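Local structure of anopheles Plasmodium-responsive Leucine-rich repeat protein 1B (Anopheles gambiae, 4XGO) at residues A[295-300]-A[321-326]. The protein probably takes part in the mosquito's response to Plasmodium and in interaction with LRIM1, this chain being its leucine-rich repeat domain. Sequence-based numbering, arbitrary orientation.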
loop_
_atom_site.group_PDB
_atom_site.type_symbol
_atom_site.label_atom_id
_atom_site.label_comp_id
_atom_site.label_asym_id
_atom_site.label_seq_id
_atom_site.Cartn_x
_atom_site.Cartn_y
_atom_site.Cartn_z
ATOM N N LEU A 295 10.039 2.282 -39.779
ATOM C CA LEU A 295 8.971 1.814 -38.887
ATOM C C LEU A 295 9.270 0.432 -38.294
ATOM O O LEU A 295 9.502 -0.517 -39.038
ATOM C CB LEU A 295 7.647 1.791 -39.656
ATOM C CG LEU A 295 6.347 1.797 -38.862
ATOM C CD1 LEU A 295 6.230 3.016 -37.967
ATOM C CD2 LEU A 295 5.186 1.753 -39.847
ATOM N N LYS A 296 9.289 0.339 -36.966
ATOM C CA LYS A 296 9.553 -0.902 -36.244
ATOM C C LYS A 296 8.315 -1.562 -35.657
ATOM O O LYS A 296 8.256 -2.795 -35.558
ATOM C CB LYS A 296 10.501 -0.651 -35.071
ATOM C CG LYS A 296 11.879 -0.102 -35.420
ATOM C CD LYS A 296 12.893 -0.543 -34.365
ATOM C CE LYS A 296 13.823 0.567 -33.911
ATOM N NZ LYS A 296 14.628 1.149 -35.022
ATOM N N ASN A 297 7.358 -0.756 -35.186
ATOM C CA ASN A 297 6.130 -1.283 -34.628
ATOM C C ASN A 297 4.958 -0.392 -35.042
ATOM O O ASN A 297 4.996 0.824 -34.872
ATOM C CB ASN A 297 6.211 -1.421 -33.108
ATOM C CG ASN A 297 5.134 -2.336 -32.549
ATOM O OD1 ASN A 297 4.219 -2.743 -33.267
ATOM N ND2 ASN A 297 5.231 -2.660 -31.262
ATOM N N LEU A 298 3.952 -1.021 -35.634
ATOM C CA LEU A 298 2.754 -0.337 -36.107
ATOM C C LEU A 298 1.588 -1.153 -35.612
ATOM O O LEU A 298 1.528 -2.358 -35.883
ATOM C CB LEU A 298 2.730 -0.300 -37.640
ATOM C CG LEU A 298 1.484 0.248 -38.346
ATOM C CD1 LEU A 298 1.300 1.730 -38.046
ATOM C CD2 LEU A 298 1.579 0.055 -39.847
ATOM N N THR A 299 0.656 -0.542 -34.889
ATOM C CA THR A 299 -0.531 -1.277 -34.465
ATOM C C THR A 299 -1.770 -0.724 -35.159
ATOM O O THR A 299 -1.927 0.485 -35.309
ATOM C CB THR A 299 -0.714 -1.285 -32.950
ATOM O OG1 THR A 299 -0.887 0.059 -32.467
ATOM C CG2 THR A 299 0.491 -1.936 -32.281
ATOM N N LEU A 300 -2.611 -1.632 -35.617
ATOM C CA LEU A 300 -3.747 -1.309 -36.494
ATOM C C LEU A 300 -5.067 -1.988 -36.122
ATOM O O LEU A 300 -6.098 -1.717 -36.758
ATOM C CB LEU A 300 -3.396 -1.739 -37.925
ATOM C CG LEU A 300 -2.161 -1.118 -38.558
ATOM C CD1 LEU A 300 -1.896 -1.769 -39.901
ATOM C CD2 LEU A 300 -2.327 0.391 -38.688
ATOM N N ALA A 321 6.707 -5.176 -39.269
ATOM C CA ALA A 321 6.356 -3.963 -38.513
ATOM C C ALA A 321 4.960 -4.009 -37.866
ATOM O O ALA A 321 4.748 -3.413 -36.814
ATOM C CB ALA A 321 6.480 -2.734 -39.405
ATOM N N VAL A 322 4.006 -4.704 -38.483
ATOM C CA VAL A 322 2.685 -4.863 -37.857
ATOM C C VAL A 322 2.781 -5.904 -36.742
ATOM O O VAL A 322 3.075 -7.062 -36.996
ATOM C CB VAL A 322 1.555 -5.201 -38.871
ATOM C CG1 VAL A 322 1.743 -6.571 -39.517
ATOM C CG2 VAL A 322 0.196 -5.122 -38.190
ATOM N N HIS A 323 2.558 -5.477 -35.503
ATOM C CA HIS A 323 2.692 -6.370 -34.347
ATOM C C HIS A 323 1.366 -6.677 -33.669
ATOM O O HIS A 323 1.360 -7.179 -32.534
ATOM C CB HIS A 323 3.664 -5.785 -33.323
ATOM C CG HIS A 323 5.103 -5.968 -33.687
ATOM N ND1 HIS A 323 6.038 -6.468 -32.804
ATOM C CD2 HIS A 323 5.765 -5.728 -34.842
ATOM C CE1 HIS A 323 7.217 -6.517 -33.399
ATOM N NE2 HIS A 323 7.079 -6.075 -34.637
ATOM N N ASP A 324 0.244 -6.381 -34.336
ATOM C CA ASP A 324 -1.034 -6.777 -33.776
ATOM C C ASP A 324 -1.984 -7.347 -34.799
ATOM O O ASP A 324 -1.722 -7.320 -36.005
ATOM C CB ASP A 324 -1.664 -5.648 -32.945
ATOM C CG ASP A 324 -2.245 -4.520 -33.784
ATOM O OD1 ASP A 324 -1.949 -4.385 -34.994
ATOM O OD2 ASP A 324 -2.995 -3.731 -33.171
ATOM N N ALA A 325 -3.064 -7.919 -34.291
ATOM C CA ALA A 325 -4.062 -8.578 -35.126
ATOM C C ALA A 325 -5.414 -8.532 -34.470
ATOM O O ALA A 325 -5.513 -8.417 -33.248
ATOM C CB ALA A 325 -3.681 -10.035 -35.336
ATOM N N ASP A 326 -6.440 -8.679 -35.293
ATOM C CA ASP A 326 -7.796 -8.881 -34.817
ATOM C C ASP A 326 -7.997 -10.393 -34.697
ATOM O O ASP A 326 -7.287 -11.165 -35.340
ATOM C CB ASP A 326 -8.805 -8.308 -35.802
ATOM C CG ASP A 326 -8.795 -6.793 -35.849
ATOM O OD1 ASP A 326 -8.954 -6.174 -34.764
ATOM O OD2 ASP A 326 -8.636 -6.228 -36.958
#
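Leu298 forms a single parallel beta bridge with Val322 at the C-terminal end of the leucine-rich repeat solenoid, where a disulfide-bonded region (Cys307-Cys341, Cys329-Cys340), consistent with the C-terminal cap of leucine-rich repeat proteins, follows the last parallel strand, 297-299. The directions of 295-300 and 321-324 differ by 22°, and the other edge of the strand bonds to strand 276-278, so the loop 321-326 continues the ladder for one rung.

Two backbone hydrogen bonds define that rung. Leu298 N donates to Ala321 O at 2.8 Å, and His323 N reaches Leu298 O in a weak bond of 3.3 Å. Leu298 O also receives a CA-H...O contact from Val322 CA.

Among side-chain contacts, CG of the Asn297 amide lies over one face of the His323 ring, 3.8 Å from His323 CG, with the amide plane tilted 45° from the ring. Asn297 CG stands anti to the backbone N, which carries OD1 to within 3.1 Å of His323 CB. Apolar contact is sparse: Leu300 CD1 and Val322 CG2 approach to 4.3 Å, and both residues also touch Leu339 of strand 339-342.

Asp324 takes over where the backbone pairing stops. With chi1 at 74°, its CG sits between N and C, and the Asp324 side chain crosses that of Thr299 at about a right angle, OD2 lying 3.4 Å from Thr299 CB. Ser301 OG bonds to OD2, while Thr299 OG1 pairs with Asp280. The other oxygen, Asp324 OD1, accepts Leu300 N on its syn side at 2.9 Å, in a nearly straight bond.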